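PDB 1L3I: probable cobalt-precorrin-6B C(15)-methyltransferase (decarboxylating) from Methanothermobacter thermautotrophicus, which probably catalyses methylation of C-15 of cobalt-precorrin-6B by S-adenosyl-L-methionine, with decarboxylation at C-12, to form cobalt-precorrin-7 in anaerobic cobalamin biosynthesis. Local coordinates for residues 19-24 against 177-182; 46-51 against 69-74; 85-88 against 93-96; 104-109 against 118-123; 142-147 against 152-157. One frame throughout, in Å; residues are numbered along the deposited sequence.

Contact 1. Residues 19-24 against 177-182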
# COMPACT_ATOMS: atom_id res chain seq x y z
N MSE A 19 -10.54 -3.26 11.98
CA MSE A 19 -10.21 -2.61 13.25
C MSE A 19 -9.35 -1.36 13.09
O MSE A 19 -9.67 -0.33 13.66
CB MSE A 19 -9.51 -3.60 14.20
CG MSE A 19 -9.23 -3.06 15.62
SE MSE A 19 -7.53 -2.10 15.79
CE MSE A 19 -8.06 -0.41 16.31
N GLU A 20 -8.31 -1.44 12.27
CA GLU A 20 -7.43 -0.29 12.07
C GLU A 20 -8.18 0.87 11.44
O GLU A 20 -7.87 2.02 11.71
CB GLU A 20 -6.21 -0.68 11.22
CG GLU A 20 -5.36 -1.83 11.78
CD GLU A 20 -5.90 -3.24 11.46
OE1 GLU A 20 -6.90 -3.39 10.72
OE2 GLU A 20 -5.29 -4.21 11.92
N VAL A 21 -9.21 0.57 10.65
CA VAL A 21 -10.01 1.61 10.02
C VAL A 21 -10.97 2.17 11.06
O VAL A 21 -11.13 3.38 11.18
CB VAL A 21 -10.76 1.09 8.79
CG1 VAL A 21 -11.75 2.13 8.28
CG2 VAL A 21 -9.76 0.74 7.70
N ARG A 22 -11.58 1.29 11.85
CA ARG A 22 -12.50 1.73 12.90
C ARG A 22 -11.75 2.60 13.92
O ARG A 22 -12.29 3.57 14.45
CB ARG A 22 -13.14 0.52 13.59
CG ARG A 22 -14.07 -0.25 12.70
CD ARG A 22 -14.83 -1.32 13.45
NE ARG A 22 -13.97 -2.42 13.85
CZ ARG A 22 -13.74 -2.77 15.12
NH1 ARG A 22 -14.29 -2.10 16.12
NH2 ARG A 22 -12.91 -3.77 15.39
N CYS A 23 -10.48 2.27 14.15
CA CYS A 23 -9.64 3.02 15.06
C CYS A 23 -9.49 4.45 14.56
O CYS A 23 -9.72 5.40 15.30
CB CYS A 23 -8.27 2.34 15.14
SG CYS A 23 -7.05 3.11 16.23
N LEU A 24 -9.18 4.59 13.27
CA LEU A 24 -9.01 5.90 12.66
C LEU A 24 -10.33 6.66 12.60
O LEU A 24 -10.35 7.87 12.81
CB LEU A 24 -8.36 5.78 11.27
CG LEU A 24 -7.99 7.08 10.54
CD1 LEU A 24 -7.17 8.01 11.41
CD2 LEU A 24 -7.25 6.74 9.28
N ASN A 177 -8.33 -5.15 1.76
CA ASN A 177 -8.69 -4.26 0.67
C ASN A 177 -8.57 -2.81 1.15
O ASN A 177 -8.86 -2.52 2.31
CB ASN A 177 -10.12 -4.54 0.19
CG ASN A 177 -10.27 -5.92 -0.42
OD1 ASN A 177 -9.35 -6.44 -1.05
ND2 ASN A 177 -11.42 -6.52 -0.22
N PRO A 178 -8.08 -1.92 0.28
CA PRO A 178 -7.96 -0.53 0.71
C PRO A 178 -9.31 0.10 1.04
O PRO A 178 -10.33 -0.25 0.46
CB PRO A 178 -7.28 0.13 -0.49
CG PRO A 178 -7.66 -0.70 -1.63
CD PRO A 178 -7.55 -2.10 -1.08
N VAL A 179 -9.30 0.98 2.02
CA VAL A 179 -10.50 1.69 2.42
C VAL A 179 -10.12 3.16 2.57
O VAL A 179 -9.04 3.49 3.10
CB VAL A 179 -11.02 1.17 3.79
CG1 VAL A 179 -12.24 1.99 4.24
CG2 VAL A 179 -11.38 -0.31 3.68
N ALA A 180 -10.95 4.04 2.04
CA ALA A 180 -10.70 5.47 2.15
C ALA A 180 -11.70 6.10 3.13
O ALA A 180 -12.85 5.64 3.26
CB ALA A 180 -10.81 6.14 0.78
N LEU A 181 -11.24 7.10 3.87
CA LEU A 181 -12.10 7.81 4.80
C LEU A 181 -12.15 9.25 4.33
O LEU A 181 -11.11 9.92 4.23
CB LEU A 181 -11.55 7.76 6.24
CG LEU A 181 -11.47 6.40 6.92
CD1 LEU A 181 -10.93 6.58 8.32
CD2 LEU A 181 -12.82 5.72 6.95
N ILE A 182 -13.34 9.68 3.90
CA ILE A 182 -13.56 11.05 3.44
C ILE A 182 -14.21 11.76 4.63
O ILE A 182 -15.29 11.38 5.08
CB ILE A 182 -14.46 11.09 2.17
CG1 ILE A 182 -13.77 10.40 1.00
CG2 ILE A 182 -14.79 12.53 1.79
CD1 ILE A 182 -13.88 8.91 1.01
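Leu-181 spreads its two methyls over one flank of helix 19-29, CD1 against Leu-24 and CD2 against Val-21. The closest approach is 3.7 Å, from Leu-181 CD1 to Leu-24 CG, and CD2 of Leu-24 adds a second touch on the same methyl at 3.8 Å. The leucines meet at a slant, the end of Leu-181 lying on the branch point of Leu-24. Leu-24 has its CG anti to the backbone N (chi1 -175°), which lays CG and CD2 against Leu-181 CD1. One turn earlier, Val-21 CG1 sits 4.0 Å from Leu-181 CD2 and 4.1 Å from Val-179 CG1, so this single methyl bridges two residues of the strand that face the helix. Ala-180, between them, points the other way, toward helix 137-149. No hydrogen bond crosses the contact; it is purely apolar and buried. The helix runs almost parallel to the strand (9° between the short segments), with their axes 10.1 Å apart at the closest. Arg-22 points away from the strand and forms salt bridges to Asp-4 and Glu-50; elsewhere Cys-23 is joined by a disulfide to Cys-27 of a second subunit. Helix packing on the face of a sheet whose strand 170-183 runs antiparallel beside strand 128-134 is typical of the Rossmann-like fold of class I S-adenosylmethionine-dependent methyltransferases.

Contact 2. Residues 46-51 against 69-74. With SAH (S-adenosyl-L-homocysteine), chain G.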
# COMPACT_ATOMS: atom_id res chain seq x y z
N GLY A 46 -19.63 -2.87 13.67
CA GLY A 46 -18.28 -2.43 13.99
C GLY A 46 -18.14 -0.98 14.45
O GLY A 46 -17.45 -0.68 15.41
N VAL A 47 -18.80 -0.05 13.75
CA VAL A 47 -18.71 1.36 14.12
C VAL A 47 -19.68 1.69 15.25
O VAL A 47 -19.33 2.43 16.17
CB VAL A 47 -18.96 2.26 12.88
CG1 VAL A 47 -18.96 3.71 13.25
CG2 VAL A 47 -17.87 1.98 11.83
N THR A 48 -20.87 1.10 15.19
CA THR A 48 -21.89 1.31 16.22
C THR A 48 -21.44 0.94 17.64
O THR A 48 -21.66 1.70 18.60
CB THR A 48 -23.19 0.57 15.86
OG1 THR A 48 -23.78 1.20 14.72
CG2 THR A 48 -24.18 0.59 17.02
N LEU A 49 -20.78 -0.22 17.78
CA LEU A 49 -20.30 -0.66 19.09
C LEU A 49 -19.29 0.30 19.69
O LEU A 49 -19.37 0.63 20.88
CB LEU A 49 -19.72 -2.07 19.01
CG LEU A 49 -20.72 -3.17 19.38
CD1 LEU A 49 -21.72 -3.43 18.26
CD2 LEU A 49 -19.98 -4.42 19.71
N GLU A 50 -18.35 0.78 18.87
CA GLU A 50 -17.33 1.72 19.33
C GLU A 50 -17.93 3.05 19.75
O GLU A 50 -17.53 3.63 20.77
CB GLU A 50 -16.28 1.95 18.24
CG GLU A 50 -15.59 0.68 17.75
CD GLU A 50 -14.89 -0.11 18.86
OE1 GLU A 50 -14.56 0.47 19.91
OE2 GLU A 50 -14.65 -1.31 18.66
N LEU A 51 -18.89 3.54 18.96
CA LEU A 51 -19.57 4.80 19.28
C LEU A 51 -20.43 4.63 20.53
O LEU A 51 -20.50 5.53 21.37
CB LEU A 51 -20.45 5.24 18.12
CG LEU A 51 -19.76 5.82 16.89
CD1 LEU A 51 -20.80 6.03 15.81
CD2 LEU A 51 -19.05 7.13 17.27
N SER A 69 -30.37 -6.90 13.11
CA SER A 69 -30.34 -8.03 14.03
C SER A 69 -28.91 -8.36 14.48
O SER A 69 -28.66 -8.58 15.67
CB SER A 69 -31.00 -9.24 13.35
OG SER A 69 -30.88 -10.42 14.12
N THR A 70 -27.96 -8.38 13.53
CA THR A 70 -26.55 -8.67 13.80
C THR A 70 -25.93 -7.62 14.73
O THR A 70 -25.19 -7.96 15.66
CB THR A 70 -25.75 -8.75 12.48
OG1 THR A 70 -26.34 -9.75 11.65
CG2 THR A 70 -24.29 -9.08 12.73
N THR A 71 -26.26 -6.35 14.47
CA THR A 71 -25.77 -5.25 15.30
C THR A 71 -26.34 -5.36 16.74
O THR A 71 -25.57 -5.27 17.69
CB THR A 71 -26.06 -3.84 14.67
OG1 THR A 71 -25.37 -3.72 13.43
CG2 THR A 71 -25.57 -2.70 15.58
N GLU A 72 -27.64 -5.62 16.90
CA GLU A 72 -28.22 -5.74 18.25
C GLU A 72 -27.59 -6.92 18.99
O GLU A 72 -27.25 -6.84 20.17
CB GLU A 72 -29.75 -5.88 18.21
CG GLU A 72 -30.46 -6.00 19.59
CD GLU A 72 -30.15 -4.87 20.63
OE1 GLU A 72 -30.07 -3.67 20.27
OE2 GLU A 72 -30.03 -5.18 21.84
N MSE A 73 -27.34 -7.99 18.25
CA MSE A 73 -26.73 -9.19 18.78
C MSE A 73 -25.31 -8.88 19.30
O MSE A 73 -24.93 -9.29 20.40
CB MSE A 73 -26.66 -10.22 17.67
CG MSE A 73 -26.69 -11.64 18.14
SE MSE A 73 -25.76 -12.69 16.84
CE MSE A 73 -24.30 -13.20 17.96
N ASN A 74 -24.52 -8.17 18.48
CA ASN A 74 -23.15 -7.81 18.87
C ASN A 74 -23.13 -6.76 20.00
O ASN A 74 -22.21 -6.76 20.84
CB ASN A 74 -22.35 -7.33 17.65
CG ASN A 74 -21.87 -8.49 16.78
OD1 ASN A 74 -21.39 -9.50 17.29
ND2 ASN A 74 -22.00 -8.35 15.47
N SAH G . -19.36 -0.42 9.15
CA SAH G . -20.10 -1.65 9.43
CB SAH G . -20.44 -2.43 8.13
CG SAH G . -21.32 -1.61 7.15
SD SAH G . -21.80 -2.43 5.62
C SAH G . -19.27 -2.52 10.37
O SAH G . -18.18 -2.06 10.74
OXT SAH G . -19.73 -3.62 10.74
C5' SAH G . -22.81 -1.20 4.84
C4' SAH G . -24.23 -1.23 5.29
O4' SAH G . -24.87 -0.20 4.53
C3' SAH G . -25.04 -2.59 5.00
O3' SAH G . -25.52 -3.37 6.14
C2' SAH G . -26.15 -2.03 4.07
O2' SAH G . -27.40 -2.72 4.04
C1' SAH G . -26.22 -0.59 4.53
N9 SAH G . -26.82 0.41 3.67
C8 SAH G . -26.43 0.76 2.35
N7 SAH G . -27.18 1.71 1.88
C5 SAH G . -28.11 2.01 2.90
C6 SAH G . -29.17 2.93 3.01
N6 SAH G . -29.48 3.77 2.01
N1 SAH G . -29.89 2.99 4.16
C2 SAH G . -29.57 2.15 5.13
N3 SAH G . -28.60 1.25 5.15
C4 SAH G . -27.90 1.22 4.00
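Leu-49 lies against the C-terminal end of segment 69-74, its CD2 3.4 Å from Asn-74 O and its CD1 4.0 Å from Asn-74 CB, the two side chains crossing at about a right angle. Beside it the methyls of two threonines meet, Thr-48 CG2 with Thr-71 CG2 at 3.9 Å. At the opening of segment 46-51, Gly-46, probably the last glycine of a Rossmann-type GxGxxG motif, gives its N-H to OXT of S-adenosyl-L-homocysteine (N to OXT 3.0 Å, angle 157°). The short segments cross at -36°, their axes 9.8 Å apart at the closest. Chi1 of Thr-48 (-69°) sets OG1 beside the backbone N and leaves CG2 anti to it; Thr-71 does the same. Further out, Thr-48 OG1 is hydrogen-bonded to Asp-39 OD2, Thr-71 OG1 to Ala-67 O and Asn-74 OD1 to Ile-8 N, while the bond from Asn-74 ND2 to Thr-44 O ties helix 65-77 to the ligand-binding loop. No hydrogen bond crosses the seam, which is made of methyl contacts and a leucine methyl on a backbone carbonyl oxygen. The N-terminal part of helix 46-52, near the ligand carboxylate, probably helps to balance its negative charge.

Contact 3. Residues 85-88 against 93-96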
# COMPACT_ATOMS: atom_id res chain seq x y z
N THR A 85 -30.23 3.42 19.43
CA THR A 85 -31.56 3.34 18.85
C THR A 85 -31.40 2.74 17.46
O THR A 85 -30.87 3.39 16.56
CB THR A 85 -32.20 4.73 18.74
OG1 THR A 85 -32.25 5.34 20.03
CG2 THR A 85 -33.61 4.63 18.18
N LEU A 86 -31.77 1.47 17.33
CA LEU A 86 -31.69 0.76 16.05
C LEU A 86 -32.87 1.16 15.17
O LEU A 86 -34.00 1.22 15.64
CB LEU A 86 -31.67 -0.75 16.29
CG LEU A 86 -30.38 -1.26 16.91
CD1 LEU A 86 -30.63 -2.55 17.62
CD2 LEU A 86 -29.33 -1.43 15.83
N MSE A 87 -32.60 1.41 13.90
CA MSE A 87 -33.65 1.81 12.98
C MSE A 87 -33.55 1.08 11.65
O MSE A 87 -32.61 1.32 10.88
CB MSE A 87 -33.57 3.31 12.72
CG MSE A 87 -33.61 4.15 13.97
SE MSE A 87 -33.59 6.03 13.54
CE MSE A 87 -31.70 6.29 13.44
N GLU A 88 -34.48 0.17 11.39
CA GLU A 88 -34.47 -0.54 10.13
C GLU A 88 -35.14 0.34 9.11
O GLU A 88 -36.17 0.95 9.39
CB GLU A 88 -35.20 -1.87 10.20
CG GLU A 88 -35.05 -2.66 8.90
CD GLU A 88 -36.08 -3.75 8.74
OE1 GLU A 88 -36.34 -4.49 9.71
OE2 GLU A 88 -36.63 -3.88 7.62
N GLU A 93 -35.10 8.36 4.89
CA GLU A 93 -36.34 8.33 5.65
C GLU A 93 -36.04 8.34 7.14
O GLU A 93 -36.61 9.13 7.89
CB GLU A 93 -37.16 7.06 5.29
CG GLU A 93 -38.14 6.52 6.39
CD GLU A 93 -37.50 5.47 7.33
OE1 GLU A 93 -36.88 4.50 6.82
OE2 GLU A 93 -37.62 5.60 8.58
N ALA A 94 -35.12 7.46 7.54
CA ALA A 94 -34.71 7.29 8.94
C ALA A 94 -34.01 8.52 9.50
O ALA A 94 -34.27 8.91 10.65
CB ALA A 94 -33.81 6.08 9.07
N LEU A 95 -33.13 9.12 8.70
CA LEU A 95 -32.37 10.30 9.12
C LEU A 95 -33.27 11.48 9.48
O LEU A 95 -32.93 12.26 10.36
CB LEU A 95 -31.38 10.73 8.03
CG LEU A 95 -30.05 9.99 7.92
CD1 LEU A 95 -29.41 10.36 6.60
CD2 LEU A 95 -29.14 10.33 9.10
N CYS A 96 -34.41 11.59 8.80
CA CYS A 96 -35.35 12.67 9.06
C CYS A 96 -36.07 12.57 10.41
O CYS A 96 -36.59 13.58 10.91
CB CYS A 96 -36.40 12.75 7.95
SG CYS A 96 -35.83 13.38 6.38
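Glu-93 reaches back toward the end of strand 84-88, where its OE1 comes within 4.4 Å of Glu-88 O. Both atoms are acceptors and no bond joins them, so this is a loose neighbourhood at the protein's surface; the carboxylate of Glu-93 has a weak, long ion pair with Lys-97. Ala-94, next along, carries the real packing. Its CB points to the strand and lies 4.5 Å from SE of Met-87, a selenomethionine, while the selenium is a little nearer to the backbone, 4.1 Å from Ala-94 O. In Met-87, chi1 and the extended chi2 (-177°) carry SE to Ala-94, and the bend at chi3 (-87°) turns CE to one side. The two residues are also the nearest backbone pair, with CA atoms 6.9 Å apart. Met-87 also touches Tyr-59 and Ile-61 of the adjoining strand. Leu-95 turns its side chain from the strand segment into the core, against Ile-116 and Ile-119 of helix 113-122 and the valines of strand 36-40. At Cys-96 the turn is held by a weak bond, Cys-96 N to Glu-93 O at 3.4 Å. Helix 91-95, which begins at Ala-91, whose N is hydrogen-bonded to S-adenosyl-L-homocysteine, thus packs beside the end of the edge strand and reaches inward with Leu-95. With no hydrogen bond between them, the segments are probably held by weak van der Waals contacts of the Met-87 side chain, whose selenium is a substituted atom, and the two acidic side chains stay at the solvent-facing margin.

Contact 4. Residues 104-109 against 118-123. With SAH (S-adenosyl-L-homocysteine), chain G.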
# COMPACT_ATOMS: atom_id res chain seq x y z
N ALA A 104 -21.54 11.98 12.40
CA ALA A 104 -22.23 11.20 11.39
C ALA A 104 -21.20 10.35 10.63
O ALA A 104 -20.26 10.88 10.02
CB ALA A 104 -22.96 12.11 10.42
N VAL A 105 -21.35 9.03 10.72
CA VAL A 105 -20.49 8.09 10.02
C VAL A 105 -21.36 7.38 8.98
O VAL A 105 -22.41 6.79 9.31
CB VAL A 105 -19.88 7.03 10.96
CG1 VAL A 105 -19.06 5.99 10.15
CG2 VAL A 105 -19.02 7.73 12.03
N VAL A 106 -20.96 7.49 7.72
CA VAL A 106 -21.71 6.84 6.66
C VAL A 106 -20.96 5.57 6.27
O VAL A 106 -19.96 5.64 5.55
CB VAL A 106 -21.89 7.76 5.43
CG1 VAL A 106 -22.83 7.10 4.43
CG2 VAL A 106 -22.44 9.10 5.87
N GLY A 107 -21.43 4.44 6.78
CA GLY A 107 -20.80 3.16 6.49
C GLY A 107 -21.30 2.48 5.22
O GLY A 107 -20.71 1.49 4.79
N GLY A 108 -22.38 3.00 4.64
CA GLY A 108 -22.97 2.47 3.42
C GLY A 108 -23.99 3.47 2.89
O GLY A 108 -24.70 4.09 3.67
N SER A 109 -24.03 3.69 1.59
CA SER A 109 -24.98 4.65 1.02
C SER A 109 -26.02 4.04 0.05
O SER A 109 -27.08 4.62 -0.18
CB SER A 109 -24.22 5.80 0.37
OG SER A 109 -23.33 5.31 -0.62
N ARG A 118 -26.64 15.46 2.04
CA ARG A 118 -27.39 16.71 2.09
C ARG A 118 -28.22 16.77 3.36
O ARG A 118 -28.27 17.80 4.01
CB ARG A 118 -28.34 16.83 0.90
CG ARG A 118 -27.72 17.30 -0.39
CD ARG A 118 -28.81 17.45 -1.42
NE ARG A 118 -28.33 17.71 -2.76
CZ ARG A 118 -28.72 17.03 -3.83
NH1 ARG A 118 -29.59 16.03 -3.72
NH2 ARG A 118 -28.27 17.37 -5.04
N ILE A 119 -28.89 15.66 3.67
CA ILE A 119 -29.71 15.55 4.89
C ILE A 119 -28.83 15.65 6.13
O ILE A 119 -29.17 16.36 7.07
CB ILE A 119 -30.52 14.21 4.94
CG1 ILE A 119 -31.53 14.14 3.78
CG2 ILE A 119 -31.19 14.03 6.29
CD1 ILE A 119 -32.18 12.78 3.61
N ILE A 120 -27.71 14.93 6.16
CA ILE A 120 -26.81 15.00 7.32
C ILE A 120 -26.37 16.45 7.52
O ILE A 120 -26.26 16.90 8.65
CB ILE A 120 -25.55 14.07 7.19
CG1 ILE A 120 -25.94 12.59 7.35
CG2 ILE A 120 -24.51 14.44 8.25
CD1 ILE A 120 -24.80 11.61 7.14
N LYS A 121 -26.14 17.18 6.44
CA LYS A 121 -25.74 18.57 6.59
C LYS A 121 -26.86 19.30 7.34
O LYS A 121 -26.60 19.86 8.39
CB LYS A 121 -25.47 19.26 5.25
CG LYS A 121 -24.96 20.67 5.42
CD LYS A 121 -25.00 21.45 4.13
CE LYS A 121 -24.63 22.92 4.39
NZ LYS A 121 -24.53 23.71 3.11
N ASP A 122 -28.11 19.18 6.87
CA ASP A 122 -29.31 19.82 7.48
C ASP A 122 -29.54 19.57 8.98
O ASP A 122 -30.32 20.29 9.62
CB ASP A 122 -30.62 19.39 6.78
CG ASP A 122 -30.79 19.95 5.36
OD1 ASP A 122 -29.85 20.40 4.69
OD2 ASP A 122 -31.93 19.87 4.87
N LYS A 123 -28.88 18.55 9.54
CA LYS A 123 -29.05 18.22 10.95
C LYS A 123 -27.76 18.24 11.75
O LYS A 123 -27.75 17.80 12.90
CB LYS A 123 -29.62 16.81 11.09
CG LYS A 123 -30.59 16.38 10.01
CD LYS A 123 -31.48 15.27 10.53
CE LYS A 123 -32.28 15.73 11.74
NZ LYS A 123 -33.58 15.05 11.72
N SAH G . -19.36 -0.42 9.15
CA SAH G . -20.10 -1.65 9.43
CB SAH G . -20.44 -2.43 8.13
CG SAH G . -21.32 -1.61 7.15
SD SAH G . -21.80 -2.43 5.62
C SAH G . -19.27 -2.52 10.37
O SAH G . -18.18 -2.06 10.74
OXT SAH G . -19.73 -3.62 10.74
C5' SAH G . -22.81 -1.20 4.84
C4' SAH G . -24.23 -1.23 5.29
O4' SAH G . -24.87 -0.20 4.53
C3' SAH G . -25.04 -2.59 5.00
O3' SAH G . -25.52 -3.37 6.14
C2' SAH G . -26.15 -2.03 4.07
O2' SAH G . -27.40 -2.72 4.04
C1' SAH G . -26.22 -0.59 4.53
N9 SAH G . -26.82 0.41 3.67
C8 SAH G . -26.43 0.76 2.35
N7 SAH G . -27.18 1.71 1.88
C5 SAH G . -28.11 2.01 2.90
C6 SAH G . -29.17 2.93 3.01
N6 SAH G . -29.48 3.77 2.01
N1 SAH G . -29.89 2.99 4.16
C2 SAH G . -29.57 2.15 5.13
N3 SAH G . -28.60 1.25 5.15
C4 SAH G . -27.90 1.22 4.00
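Ile-120 fits against Ala-104 and Val-106, sealing helix 113-122 onto strand 101-106 within a beta-alpha-beta crossover of the Rossmann-like fold; the chain goes on to strand 128-134, the parallel neighbour of strand 101-106. Ile-120 loses the most surface of the three. Its branches divide the work: CG2 lies over Ala-104 CB at 3.5 Å, and CD1 reaches Val-106 CG2 at 3.7 Å. CD1 also comes within 3.8 Å of Ala-104 CB, so both methyls rest on the alanine from one side. The gamma branch of Ile-120 has CG1 anti to its own carbonyl carbon (chi1 -73°) and is fully extended beyond it, which carries CD1 along the strand from Ala-104 to Val-106. Ala-104 and Val-106, two apart, turn to this side of the sheet, whereas Val-105 between them turns to the other. The seam is buried and purely apolar, and it runs on through Ile-120 against Ile-130 and Val-106 against Val-132 of strand 128-134. Just past the helix, Lys-123 NZ reaches the carbonyls of Leu-95 and Ile-98. Past Val-106 the strand gives way to the loop 107-109, which borders the bound S-adenosyl-L-homocysteine: Gly-107 O lies 3.4 Å from the ligand's C5', and Gly-108 CA 3.5 Å from its O4'. Ser-109 closes the row beside the adenine, its backbone O taking a weak hydrogen bond from the ligand's N6 at 3.4 Å, with an N-H...O angle of 149°.

Contact 5. Residues 142-147 against 152-157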
# COMPACT_ATOMS: atom_id res chain seq x y z
N GLU A 142 -17.46 10.79 -5.34
CA GLU A 142 -18.77 11.33 -4.97
C GLU A 142 -18.79 12.03 -3.61
O GLU A 142 -19.28 13.15 -3.52
CB GLU A 142 -19.83 10.21 -5.03
CG GLU A 142 -21.25 10.73 -5.09
CD GLU A 142 -21.47 11.66 -6.30
OE1 GLU A 142 -20.82 11.45 -7.36
OE2 GLU A 142 -22.29 12.60 -6.18
N ALA A 143 -18.23 11.39 -2.58
CA ALA A 143 -18.18 11.94 -1.23
C ALA A 143 -17.48 13.30 -1.24
O ALA A 143 -17.95 14.26 -0.63
CB ALA A 143 -17.46 10.95 -0.27
N MSE A 144 -16.38 13.38 -1.97
CA MSE A 144 -15.59 14.60 -2.08
C MSE A 144 -16.38 15.73 -2.75
O MSE A 144 -16.56 16.77 -2.14
CB MSE A 144 -14.33 14.31 -2.89
CG MSE A 144 -13.43 13.30 -2.22
SE MSE A 144 -12.08 14.19 -1.23
CE MSE A 144 -10.84 14.36 -2.70
N GLU A 145 -16.84 15.50 -3.98
CA GLU A 145 -17.61 16.50 -4.71
C GLU A 145 -18.80 16.96 -3.88
O GLU A 145 -18.95 18.14 -3.58
CB GLU A 145 -18.08 15.95 -6.08
CG GLU A 145 -18.85 16.99 -6.96
CD GLU A 145 -19.08 16.56 -8.42
OE1 GLU A 145 -19.79 15.54 -8.65
OE2 GLU A 145 -18.56 17.25 -9.34
N CYS A 146 -19.62 16.02 -3.43
CA CYS A 146 -20.78 16.35 -2.63
C CYS A 146 -20.46 17.18 -1.41
O CYS A 146 -21.07 18.22 -1.20
CB CYS A 146 -21.52 15.09 -2.21
SG CYS A 146 -22.45 14.40 -3.58
N LEU A 147 -19.49 16.74 -0.61
CA LEU A 147 -19.15 17.47 0.58
C LEU A 147 -18.59 18.85 0.28
O LEU A 147 -18.82 19.79 1.05
CB LEU A 147 -18.21 16.67 1.47
CG LEU A 147 -18.89 15.57 2.29
CD1 LEU A 147 -17.85 14.66 2.90
CD2 LEU A 147 -19.77 16.19 3.36
N PHE A 152 -18.26 22.19 2.83
CA PHE A 152 -17.32 21.70 3.84
C PHE A 152 -15.88 21.69 3.35
O PHE A 152 -15.60 21.74 2.14
CB PHE A 152 -17.66 20.26 4.26
CG PHE A 152 -18.96 20.12 4.97
CD1 PHE A 152 -20.10 19.73 4.27
CD2 PHE A 152 -19.05 20.33 6.34
CE1 PHE A 152 -21.31 19.54 4.93
CE2 PHE A 152 -20.26 20.14 7.01
CZ PHE A 152 -21.39 19.75 6.31
N ASP A 153 -14.96 21.65 4.31
CA ASP A 153 -13.54 21.53 4.01
C ASP A 153 -13.38 20.00 4.06
O ASP A 153 -13.50 19.39 5.13
CB ASP A 153 -12.71 22.18 5.11
CG ASP A 153 -11.21 22.20 4.81
OD1 ASP A 153 -10.62 21.15 4.44
OD2 ASP A 153 -10.60 23.28 4.97
N VAL A 154 -13.17 19.40 2.89
CA VAL A 154 -13.05 17.94 2.74
C VAL A 154 -11.64 17.37 2.71
O VAL A 154 -10.73 17.96 2.13
CB VAL A 154 -13.72 17.49 1.45
CG1 VAL A 154 -13.79 15.99 1.42
CG2 VAL A 154 -15.09 18.10 1.33
N ASN A 155 -11.49 16.19 3.31
CA ASN A 155 -10.20 15.50 3.34
C ASN A 155 -10.39 14.02 3.01
O ASN A 155 -11.48 13.49 3.21
CB ASN A 155 -9.56 15.60 4.71
CG ASN A 155 -9.11 17.00 5.02
OD1 ASN A 155 -8.01 17.41 4.63
ND2 ASN A 155 -9.96 17.76 5.70
N ILE A 156 -9.34 13.37 2.48
CA ILE A 156 -9.42 11.95 2.15
C ILE A 156 -8.15 11.23 2.59
O ILE A 156 -7.05 11.72 2.35
CB ILE A 156 -9.68 11.67 0.62
CG1 ILE A 156 -9.78 10.15 0.36
CG2 ILE A 156 -8.58 12.28 -0.24
CD1 ILE A 156 -10.25 9.76 -1.00
N THR A 157 -8.30 10.10 3.28
CA THR A 157 -7.17 9.29 3.70
C THR A 157 -7.42 7.87 3.24
O THR A 157 -8.49 7.32 3.49
CB THR A 157 -7.00 9.29 5.20
OG1 THR A 157 -6.70 10.61 5.62
CG2 THR A 157 -5.89 8.36 5.62
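Bends at chi2 (-96°) and chi3 (-88°) fold Met-144, a selenomethionine, over the strand side, putting SE 3.6 Å from Val-154 CG1 and CE 3.9 Å from Ile-156 CG2. The selenium also lies 3.9 Å from Ile-156 CB. Three residues on, Leu-147 presses CB on Val-154 CG2 at 3.4 Å, tighter than ordinary van der Waals contact, so Val-154 is wedged between Met-144 and Leu-147. Where the chain comes back from helix 137-149, Phe-152 N donates to Leu-147 O at 3.0 Å, with an N-H...O angle of 157°. The same oxygen lies in the ring plane at the edge of Phe-152, 3.5 Å from CD1, and Leu-147 CD2 touches that ring carbon at 3.7 Å. Met-144 and Ile-156 both pack on Leu-137 of a fourth subunit, and strand 155-167 pairs antiparallel, through Thr-157, with a strand of a second one. The contact thus joins helix 137-149 to the beginning of segment 152-157 and to strand 155-167 beside the tetramer interface. One backbone bond secures the turn; the positive ring edge of Phe-152 probably adds weak attraction for the same carbonyl, and dispersion does the rest.

Overall arrangement
From the N terminus, helix 19-29 opens contact 1, which closes only at strand 170-183, so the other four contacts all nest inside its loop. They follow in series without crossing: contact 2 joins helices 46-52 and 65-77, contact 3 turns from strand 84-88 into helix 91-95, contact 4 from strand 101-106 into helix 113-122, and contact 5 from helix 137-149 into strand 155-167. Contacts 1 and 2 meet through the salt bridge Arg-22 to Glu-50. Contacts 2 and 4 both touch the ligand, while contact 3 is linked to contact 4 by Lys-123. Contact 5 adjoins contact 1 at the neighbouring strands 155-167 and 170-183, and both reach the second subunit.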